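Side-chain contacts in SAM-dependent O-methyltransferase (Thermotoga maritima, PDB 1O54), which probably catalyses the S-adenosyl-L-methionine-dependent formation of N(1)-methyladenine at position 58 of tRNA, as a homotetramer: residues L240-K245 and L251-R256; E35-L40 and I83-N88; D191-I196 and T216-E221. All coordinates share one frame; numbering follows the deposited sequence. Where two conformers were deposited one is given.

Contact 1 (L240-K245 and L251-R256)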
loop_
_atom_site.group_PDB
_atom_site.type_symbol
_atom_site.label_atom_id
_atom_site.label_comp_id
_atom_site.label_asym_id
_atom_site.label_seq_id
_atom_site.Cartn_x
_atom_site.Cartn_y
_atom_site.Cartn_z
ATOM N N LEU A 240 3.881 -1.033 -4.825
ATOM C CA LEU A 240 4.442 -0.204 -3.784
ATOM C C LEU A 240 5.443 -1.059 -3.047
ATOM O O LEU A 240 5.091 -2.138 -2.555
ATOM C CB LEU A 240 3.373 0.290 -2.783
ATOM N N PHE A 241 6.668 -0.576 -2.970
ATOM C CA PHE A 241 7.733 -1.239 -2.224
ATOM C C PHE A 241 8.057 -0.423 -0.989
ATOM O O PHE A 241 8.248 0.789 -1.070
ATOM C CB PHE A 241 8.973 -1.404 -3.076
ATOM C CG PHE A 241 8.942 -2.580 -3.982
ATOM C CD1 PHE A 241 8.016 -2.662 -5.006
ATOM C CD2 PHE A 241 9.822 -3.623 -3.805
ATOM C CE1 PHE A 241 7.987 -3.729 -5.869
ATOM C CE2 PHE A 241 9.820 -4.698 -4.647
ATOM C CZ PHE A 241 8.884 -4.780 -5.677
ATOM N N ARG A 242 8.082 -1.087 0.156
ATOM C CA ARG A 242 8.283 -0.404 1.425
ATOM C C ARG A 242 9.478 -1.028 2.118
ATOM O O ARG A 242 9.456 -2.222 2.398
ATOM C CB ARG A 242 7.048 -0.581 2.329
ATOM C CG ARG A 242 7.189 0.171 3.596
ATOM C CD ARG A 242 5.857 0.596 4.243
ATOM N NE ARG A 242 5.166 -0.585 4.725
ATOM C CZ ARG A 242 4.093 -0.564 5.496
ATOM N NH1 ARG A 242 3.579 0.581 5.906
ATOM N NH2 ARG A 242 3.553 -1.705 5.869
ATOM N N PRO A 243 10.490 -0.242 2.436
ATOM C CA PRO A 243 11.571 -0.752 3.273
ATOM C C PRO A 243 11.336 -0.572 4.767
ATOM O O PRO A 243 10.559 0.304 5.186
ATOM C CB PRO A 243 12.748 0.090 2.809
ATOM C CG PRO A 243 12.158 1.402 2.569
ATOM C CD PRO A 243 10.740 1.163 2.053
ATOM N N TYR A 244 12.038 -1.374 5.585
ATOM C CA TYR A 244 11.957 -1.338 7.028
ATOM C C TYR A 244 13.285 -0.936 7.631
ATOM O O TYR A 244 14.346 -1.245 7.067
ATOM C CB TYR A 244 11.568 -2.730 7.548
ATOM C CG TYR A 244 10.106 -3.032 7.385
ATOM C CD1 TYR A 244 9.562 -3.234 6.142
ATOM C CD2 TYR A 244 9.257 -3.179 8.497
ATOM C CE1 TYR A 244 8.217 -3.484 5.982
ATOM C CE2 TYR A 244 7.892 -3.453 8.325
ATOM C CZ TYR A 244 7.393 -3.623 7.094
ATOM O OH TYR A 244 6.048 -3.903 6.852
ATOM N N LYS A 245 13.235 -0.314 8.795
ATOM C CA LYS A 245 14.446 -0.037 9.566
ATOM C C LYS A 245 14.972 -1.396 10.061
ATOM O O LYS A 245 14.243 -2.127 10.739
ATOM C CB LYS A 245 14.104 0.874 10.716
ATOM C CG LYS A 245 13.546 2.192 10.289
ATOM C CD LYS A 245 13.421 3.150 11.441
ATOM C CE LYS A 245 14.754 3.850 11.731
ATOM N NZ LYS A 245 15.031 4.917 10.703
ATOM N N LEU A 251 11.705 -3.123 14.896
ATOM C CA LEU A 251 11.398 -3.311 13.485
ATOM C C LEU A 251 10.121 -2.552 13.098
ATOM O O LEU A 251 9.061 -2.762 13.682
ATOM C CB LEU A 251 11.275 -4.792 13.164
ATOM C CG LEU A 251 10.859 -5.101 11.730
ATOM C CD1 LEU A 251 11.965 -4.790 10.751
ATOM C CD2 LEU A 251 10.489 -6.578 11.701
ATOM N N ARG A 252 10.239 -1.647 12.127
ATOM C CA ARG A 252 9.126 -0.841 11.644
ATOM C C ARG A 252 9.462 -0.294 10.265
ATOM O O ARG A 252 10.653 -0.260 9.899
ATOM C CB ARG A 252 8.878 0.316 12.600
ATOM C CG ARG A 252 10.014 1.292 12.691
ATOM C CD ARG A 252 9.640 2.428 13.584
ATOM N NE ARG A 252 10.530 3.570 13.498
ATOM C CZ ARG A 252 10.437 4.555 12.589
ATOM N NH1 ARG A 252 9.541 4.513 11.589
ATOM N NH2 ARG A 252 11.294 5.573 12.669
ATOM N N PRO A 253 8.460 0.091 9.474
ATOM C CA PRO A 253 8.735 0.675 8.164
ATOM C C PRO A 253 9.511 1.975 8.307
ATOM O O PRO A 253 9.429 2.634 9.345
ATOM C CB PRO A 253 7.333 0.897 7.556
ATOM C CG PRO A 253 6.437 0.046 8.310
ATOM C CD PRO A 253 6.998 -0.021 9.709
ATOM N N VAL A 254 10.303 2.318 7.301
ATOM C CA VAL A 254 10.939 3.658 7.269
ATOM C C VAL A 254 9.847 4.732 7.294
ATOM O O VAL A 254 8.682 4.424 7.004
ATOM C CB VAL A 254 11.773 3.855 6.031
ATOM C CG1 VAL A 254 12.948 2.876 6.014
ATOM C CG2 VAL A 254 10.885 3.773 4.781
ATOM N N ASP A 255 10.190 5.977 7.632
ATOM C CA ASP A 255 9.164 7.038 7.766
ATOM C C ASP A 255 8.523 7.414 6.434
ATOM O O ASP A 255 7.326 7.701 6.378
ATOM C CB ASP A 255 9.752 8.332 8.357
ATOM C CG ASP A 255 10.338 8.146 9.740
ATOM O OD1 ASP A 255 10.443 9.154 10.487
ATOM O OD2 ASP A 255 10.749 7.043 10.157
ATOM N N ARG A 256 9.333 7.454 5.374
ATOM C CA ARG A 256 8.865 7.875 4.052
ATOM C C ARG A 256 9.311 6.930 2.927
ATOM O O ARG A 256 10.386 6.344 2.997
ATOM C CB ARG A 256 9.355 9.292 3.782
ATOM C CG ARG A 256 8.761 10.327 4.754
ATOM C CD ARG A 256 8.851 11.768 4.267
ATOM N NE ARG A 256 8.121 11.956 3.010
ATOM C CZ ARG A 256 6.820 12.223 2.912
ATOM N NH1 ARG A 256 6.049 12.319 3.994
ATOM N NH2 ARG A 256 6.281 12.379 1.711
HETATM O O HOH W 1 12.938 6.402 8.833
#
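Arg242 and Tyr244 reach Pro253 through different first torsions. Arg242 has CG anti to the backbone N (chi1 -177°), and a bend at chi3 turns a face of its guanidinium to the proline. CG of Pro253 sits over the centre of that guanidinium, 3.7 Å from Arg242 CZ. Tyr244 has CG beside its backbone N (chi1 -78°), which sets the ring alongside the same proline. Pro253 CG makes an off-centre CH-pi contact, 4.2 Å from the centroid of the Tyr244 ring. Pro253 thus packs against both side chains. Pro243 CG meets Val254 CG2 at 3.5 Å, a tight apolar fit. Two backbone bonds join the segments: Val254 N to Pro243 O at 2.9 Å and Lys245 N to Arg252 O at 2.8 Å. Further along, Lys245 CD lies over one face of the Arg252 guanidinium. Asp255 OD2 takes bonds from NH1 and NH2 of Arg252 at the edge of that group, a salt bridge that would probably ease the closeness of the Lys245 and Arg252 charges. A water accepts from Lys245 NZ and Asp255 N. The contact joins strands 234-245 and 252-258 of a beta hairpin. Residues 240-244 pair antiparallel with a strand of the second subunit, continuing the sheet across the interface. Arg242 and Tyr244 both bond to Glu238 of that subunit, and Arg242 also bonds to Ala259 of the third subunit.

Contact 2 (E35-L40 and I83-N88)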
loop_
_atom_site.group_PDB
_atom_site.type_symbol
_atom_site.label_atom_id
_atom_site.label_comp_id
_atom_site.label_asym_id
_atom_site.label_seq_id
_atom_site.Cartn_x
_atom_site.Cartn_y
_atom_site.Cartn_z
ATOM N N GLU A 35 27.529 5.860 -0.204
ATOM C CA GLU A 35 28.165 4.967 -1.160
ATOM C C GLU A 35 28.713 5.764 -2.346
ATOM O O GLU A 35 28.089 6.728 -2.800
ATOM C CB GLU A 35 27.182 3.906 -1.666
ATOM C CG GLU A 35 26.072 3.500 -0.700
ATOM C CD GLU A 35 26.299 2.162 -0.010
ATOM O OE1 GLU A 35 26.425 2.145 1.231
ATOM O OE2 GLU A 35 26.323 1.121 -0.695
ATOM N N PHE A 36 29.883 5.386 -2.832
ATOM C CA PHE A 36 30.522 6.114 -3.921
ATOM C C PHE A 36 30.851 5.151 -5.028
ATOM O O PHE A 36 31.605 4.204 -4.789
ATOM C CB PHE A 36 31.798 6.777 -3.424
ATOM C CG PHE A 36 31.594 7.635 -2.233
ATOM C CD1 PHE A 36 31.122 8.933 -2.376
ATOM C CD2 PHE A 36 31.887 7.170 -0.977
ATOM C CE1 PHE A 36 30.929 9.738 -1.269
ATOM C CE2 PHE A 36 31.688 7.955 0.133
ATOM C CZ PHE A 36 31.207 9.250 -0.012
ATOM N N LEU A 37 30.267 5.372 -6.208
ATOM C CA LEU A 37 30.522 4.560 -7.382
ATOM C C LEU A 37 31.560 5.291 -8.202
ATOM O O LEU A 37 31.323 6.433 -8.639
ATOM C CB LEU A 37 29.234 4.357 -8.203
ATOM C CG LEU A 37 28.875 2.917 -8.568
ATOM C CD1 LEU A 37 27.482 2.872 -9.142
ATOM C CD2 LEU A 37 29.845 2.321 -9.557
ATOM N N VAL A 38 32.711 4.656 -8.399
ATOM C CA VAL A 38 33.818 5.295 -9.105
ATOM C C VAL A 38 34.554 4.360 -10.049
ATOM O O VAL A 38 34.572 3.134 -9.866
ATOM C CB VAL A 38 34.825 5.881 -8.113
ATOM C CG1 VAL A 38 34.157 6.884 -7.218
ATOM C CG2 VAL A 38 35.457 4.790 -7.271
ATOM N N ASP A 39 35.167 4.971 -11.055
ATOM C CA ASP A 39 36.077 4.286 -11.963
ATOM C C ASP A 39 37.444 4.240 -11.311
ATOM O O ASP A 39 37.987 5.277 -10.918
ATOM C CB ASP A 39 36.201 5.042 -13.285
ATOM C CG ASP A 39 34.864 5.376 -13.875
ATOM O OD1 ASP A 39 34.073 4.435 -14.098
ATOM O OD2 ASP A 39 34.524 6.561 -14.124
ATOM N N LEU A 40 38.011 3.047 -11.218
ATOM C CA LEU A 40 39.334 2.884 -10.649
ATOM C C LEU A 40 40.391 3.336 -11.639
ATOM O O LEU A 40 40.466 2.848 -12.751
ATOM C CB LEU A 40 39.598 1.426 -10.284
ATOM C CG LEU A 40 38.981 0.920 -8.991
ATOM C CD1 LEU A 40 39.455 -0.516 -8.814
ATOM C CD2 LEU A 40 39.419 1.789 -7.793
ATOM N N ILE A 83 21.667 -2.853 -10.374
ATOM C CA ILE A 83 20.823 -1.886 -9.627
ATOM C C ILE A 83 21.629 -0.697 -9.157
ATOM O O ILE A 83 21.246 0.488 -9.362
ATOM C CB ILE A 83 20.136 -2.555 -8.427
ATOM C CG1 ILE A 83 19.011 -3.474 -8.894
ATOM C CG2 ILE A 83 19.547 -1.483 -7.483
ATOM C CD1 ILE A 83 18.327 -4.306 -7.779
ATOM N N ASP A 84 22.792 -0.970 -8.560
ATOM C CA ASP A 84 23.664 0.128 -8.146
ATOM C C ASP A 84 23.974 1.079 -9.285
ATOM O O ASP A 84 23.910 2.310 -9.100
ATOM C CB ASP A 84 24.995 -0.350 -7.566
ATOM C CG ASP A 84 24.841 -1.158 -6.298
ATOM O OD1 ASP A 84 23.914 -0.891 -5.479
ATOM O OD2 ASP A 84 25.633 -2.091 -6.033
ATOM N N GLU A 85 24.313 0.528 -10.449
ATOM C CA GLU A 85 24.607 1.341 -11.632
ATOM C C GLU A 85 23.400 2.141 -12.104
ATOM O O GLU A 85 23.541 3.317 -12.406
ATOM C CB GLU A 85 25.121 0.492 -12.787
ATOM C CG GLU A 85 26.499 -0.124 -12.529
ATOM C CD GLU A 85 27.659 0.824 -12.770
ATOM O OE1 GLU A 85 27.446 1.981 -13.171
ATOM O OE2 GLU A 85 28.822 0.411 -12.546
ATOM N N ILE A 86 22.242 1.508 -12.152
ATOM C CA ILE A 86 21.006 2.179 -12.572
ATOM C C ILE A 86 20.659 3.303 -11.611
ATOM O O ILE A 86 20.335 4.419 -12.044
ATOM C CB ILE A 86 19.901 1.168 -12.693
ATOM C CG1 ILE A 86 20.102 0.328 -13.948
ATOM C CG2 ILE A 86 18.493 1.830 -12.725
ATOM C CD1 ILE A 86 19.327 -0.912 -13.945
ATOM N N MET A 87 20.764 3.048 -10.313
ATOM C CA MET A 87 20.411 4.077 -9.324
ATOM C C MET A 87 21.436 5.205 -9.209
ATOM O O MET A 87 21.032 6.364 -8.993
ATOM C CB MET A 87 20.177 3.467 -7.945
ATOM C CG MET A 87 19.089 2.430 -7.880
ATOM S SD MET A 87 17.456 3.007 -8.440
ATOM C CE MET A 87 16.990 4.012 -6.993
ATOM N N ASN A 88 22.727 4.895 -9.354
ATOM C CA ASN A 88 23.832 5.889 -9.188
ATOM C C ASN A 88 24.175 6.534 -10.510
ATOM O O ASN A 88 25.329 7.012 -10.762
ATOM C CB ASN A 88 25.082 5.244 -8.593
ATOM C CG ASN A 88 24.955 5.013 -7.099
ATOM O OD1 ASN A 88 25.282 5.900 -6.290
ATOM N ND2 ASN A 88 24.473 3.831 -6.722
#
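Leu37 points from its strand toward the last turn of the helix, and its two methyls part company there. The Leu37 and Asn88 side chains cross at a slant, and Leu37 CD1 meets Asn88 CB at 3.4 Å. Leu37 CD1 also lies 3.6 Å from Asp84 O. CD2 turns to Glu85, whose side chain crosses that of Leu37 at about a right angle. The approach there is 3.7 Å, from Leu37 CD2 to Glu85 OE2. Glu85 bends at chi2 (-81°), which curls its carboxylate back to the leucine instead of letting the chain run straight on. Its OE1 forms a salt bridge with Arg25, which probably balances the charge of the carboxylate, while OE2 faces the methyl.

Asn88 is fixed by its own helix end. Asn88 ND2 bonds to Asp84 O at 2.9 Å, with the acceptor in the plane of the amide. Asn88 N bonds to the same oxygen from the opposite face of the carbonyl plane. These two bonds hold the asparagine in place, with its CB against the leucine.

Strand 35-39 is an outermost strand of the antiparallel four-stranded sheet within this chain and pairs with strand 25-30. Leu37 also touches Arg25 on that strand and Pro80 in a loop. The contact therefore joins this small sheet to helix 82-87, whose Ile83, Ile86 and Met87 rest on Pro98 of helix 98-107.

Contact 3 (D191-I196 and T216-E221)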
loop_
_atom_site.group_PDB
_atom_site.type_symbol
_atom_site.label_atom_id
_atom_site.label_comp_id
_atom_site.label_asym_id
_atom_site.label_seq_id
_atom_site.Cartn_x
_atom_site.Cartn_y
_atom_site.Cartn_z
ATOM N N ASP A 191 3.670 8.683 -25.727
ATOM C CA ASP A 191 2.355 8.529 -26.327
ATOM C C ASP A 191 2.179 7.127 -26.884
ATOM O O ASP A 191 2.066 6.930 -28.100
ATOM C CB ASP A 191 2.124 9.598 -27.394
ATOM C CG ASP A 191 3.175 9.595 -28.489
ATOM O OD1 ASP A 191 4.339 9.226 -28.223
ATOM O OD2 ASP A 191 2.879 9.948 -29.656
ATOM N N PRO A 192 2.200 6.136 -25.995
ATOM C CA PRO A 192 2.185 4.737 -26.438
ATOM C C PRO A 192 1.012 4.347 -27.335
ATOM O O PRO A 192 1.186 3.530 -28.229
ATOM C CB PRO A 192 2.206 3.947 -25.113
ATOM C CG PRO A 192 1.677 4.941 -24.088
ATOM C CD PRO A 192 2.290 6.247 -24.519
ATOM N N TRP A 193 -0.160 4.961 -27.145
ATOM C CA TRP A 193 -1.329 4.692 -27.995
ATOM C C TRP A 193 -1.068 4.914 -29.500
ATOM O O TRP A 193 -1.710 4.289 -30.366
ATOM C CB TRP A 193 -2.531 5.524 -27.531
ATOM C CG TRP A 193 -2.217 6.946 -27.365
ATOM C CD1 TRP A 193 -2.322 7.913 -28.323
ATOM C CD2 TRP A 193 -1.730 7.603 -26.185
ATOM N NE1 TRP A 193 -1.901 9.118 -27.820
ATOM C CE2 TRP A 193 -1.537 8.958 -26.509
ATOM C CE3 TRP A 193 -1.404 7.177 -24.888
ATOM C CZ2 TRP A 193 -1.051 9.891 -25.589
ATOM C CZ3 TRP A 193 -0.934 8.095 -23.978
ATOM C CH2 TRP A 193 -0.755 9.446 -24.329
ATOM N N ASN A 194 -0.114 5.773 -29.837
ATOM C CA ASN A 194 0.220 6.014 -31.229
ATOM C C ASN A 194 1.108 4.947 -31.879
ATOM O O ASN A 194 1.376 5.025 -33.074
ATOM C CB ASN A 194 0.862 7.393 -31.382
ATOM C CG ASN A 194 -0.141 8.515 -31.201
ATOM O OD1 ASN A 194 -1.318 8.363 -31.522
ATOM N ND2 ASN A 194 0.310 9.629 -30.665
ATOM N N TYR A 195 1.573 3.970 -31.101
ATOM C CA TYR A 195 2.484 2.944 -31.605
ATOM C C TYR A 195 2.006 1.498 -31.440
ATOM O O TYR A 195 2.686 0.570 -31.907
ATOM C CB TYR A 195 3.836 3.137 -30.947
ATOM C CG TYR A 195 4.398 4.497 -31.273
ATOM C CD1 TYR A 195 4.311 5.552 -30.360
ATOM C CD2 TYR A 195 4.956 4.754 -32.517
ATOM C CE1 TYR A 195 4.803 6.777 -30.650
ATOM C CE2 TYR A 195 5.439 5.994 -32.824
ATOM C CZ TYR A 195 5.372 7.007 -31.893
ATOM O OH TYR A 195 5.868 8.261 -32.238
ATOM N N ILE A 196 0.842 1.308 -30.839
ATOM C CA ILE A 196 0.365 -0.043 -30.516
ATOM C C ILE A 196 0.167 -0.902 -31.770
ATOM O O ILE A 196 0.488 -2.090 -31.747
ATOM C CB ILE A 196 -0.941 -0.003 -29.707
ATOM C CG1 ILE A 196 -0.797 0.790 -28.412
ATOM C CG2 ILE A 196 -1.426 -1.416 -29.393
ATOM C CD1 ILE A 196 0.279 0.362 -27.534
ATOM N N THR A 216 -2.888 8.064 -14.875
ATOM C CA THR A 216 -4.096 7.270 -15.116
ATOM C C THR A 216 -4.734 7.619 -16.464
ATOM O O THR A 216 -5.261 6.743 -17.168
ATOM C CB THR A 216 -5.119 7.494 -13.981
ATOM O OG1 THR A 216 -5.407 8.892 -13.863
ATOM C CG2 THR A 216 -4.574 7.028 -12.681
ATOM N N ASN A 217 -4.671 8.893 -16.869
ATOM C CA ASN A 217 -5.168 9.294 -18.197
ATOM C C ASN A 217 -4.492 8.502 -19.312
ATOM O O ASN A 217 -5.108 8.042 -20.241
ATOM C CB ASN A 217 -4.931 10.818 -18.442
ATOM C CG ASN A 217 -5.402 11.702 -17.290
ATOM O OD1 ASN A 217 -6.415 12.437 -17.409
ATOM N ND2 ASN A 217 -4.691 11.663 -16.192
ATOM N N GLN A 218 -3.181 8.381 -19.225
ATOM C CA GLN A 218 -2.426 7.633 -20.207
ATOM C C GLN A 218 -2.790 6.152 -20.195
ATOM O O GLN A 218 -2.859 5.542 -21.255
ATOM C CB GLN A 218 -0.932 7.775 -19.956
ATOM C CG GLN A 218 -0.343 9.083 -20.390
ATOM C CD GLN A 218 1.009 9.296 -19.781
ATOM O OE1 GLN A 218 1.124 9.280 -18.569
ATOM N NE2 GLN A 218 2.043 9.478 -20.613
ATOM N N VAL A 219 -3.000 5.569 -19.012
ATOM C CA VAL A 219 -3.473 4.199 -18.936
ATOM C C VAL A 219 -4.783 4.024 -19.677
ATOM O O VAL A 219 -4.939 3.104 -20.469
ATOM C CB VAL A 219 -3.622 3.682 -17.464
ATOM C CG1 VAL A 219 -4.236 2.280 -17.456
ATOM C CG2 VAL A 219 -2.274 3.705 -16.731
ATOM N N GLN A 220 -5.730 4.922 -19.429
ATOM C CA GLN A 220 -7.036 4.856 -20.072
ATOM C C GLN A 220 -6.915 4.869 -21.599
ATOM O O GLN A 220 -7.544 4.047 -22.289
ATOM C CB GLN A 220 -7.891 6.005 -19.582
ATOM C CG GLN A 220 -8.199 5.949 -18.087
ATOM C CD GLN A 220 -8.501 7.300 -17.444
ATOM O OE1 GLN A 220 -8.731 8.310 -18.127
ATOM N NE2 GLN A 220 -8.501 7.316 -16.140
ATOM N N GLU A 221 -6.125 5.806 -22.140
ATOM C CA GLU A 221 -5.971 5.932 -23.572
ATOM C C GLU A 221 -5.273 4.692 -24.174
ATOM O O GLU A 221 -5.659 4.195 -25.244
ATOM C CB GLU A 221 -5.207 7.225 -23.901
ATOM C CG GLU A 221 -5.175 7.583 -25.382
ATOM C CD GLU A 221 -6.538 7.839 -26.012
ATOM O OE1 GLU A 221 -7.393 8.441 -25.363
ATOM O OE2 GLU A 221 -6.737 7.433 -27.186
#
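Trp193 and Glu221 make the main contact, a CH-pi interaction. Glu221 CG sits over the face of the indole, 3.8 Å from the centroid of the five-membered ring and 23° off its normal. Glu221 CG comes nearest to Trp193 CD2, at 3.5 Å. Glu221 CG is anti to the backbone N (chi1 -171°), which places the methylene against the ring. The chain then bends at chi2, and the carboxylate plane stands 76° from the indole plane. The glutamate thus offers the ring a CH2 group and not a carboxylate face.

Plain van der Waals packing comes from Gln218. Gln218 CG lies at the edge of the indole, in the ring plane, 3.8 Å from Trp193 CZ3. The side chain crosses the tryptophan obliquely. OE1 bonds to Thr215, and NE2 makes a weak bond to Pro190 O.

The loop is held by hydrogen bonds of its own. Asn194 ND2 donates to Asp191 OD2 at 2.8 Å, and Asn194 N bonds to Asp191 O. They tie down the turn that carries Trp193. Asp191 CA also covers the ring face opposite Glu221, so the indole is sandwiched between its own loop and the helix. An alanine at Trp193 would remove the indole, which would probably leave Glu221 CG and Gln218 CG without their partner and open a gap between loop and helix.

The loop follows strand 182-187 of the methyltransferase sheet, and Gln218 lies about 8 Å, side chain to side chain, from Asp188, predicted to bind S-adenosyl-L-methionine. The chemistry implies that loop and helix 216-228 meet here through the aliphatic parts of polar side chains, with an aromatic ring as the common surface.

The three contacts do not touch: centres are about 23 Å apart for contacts 1 and 2, and more than 30 Å for the other pairs. No two share an element. Contacts 1 and 2 are partly buried, while contact 3 is a surface contact. Contact 1 alone pairs two strands, so backbone bonds bind its segments; contacts 2 and 3 each set a helix against a strand or loop, mainly through side chains. A single leucine carries contact 2 and a single tryptophan contact 3. Contacts 2 and 3 lie on opposite sides of the chain's centre. All three reach the second subunit, and Leu251 of contact 1 bonds to Thr216 on the third subunit's copy of helix 216-228.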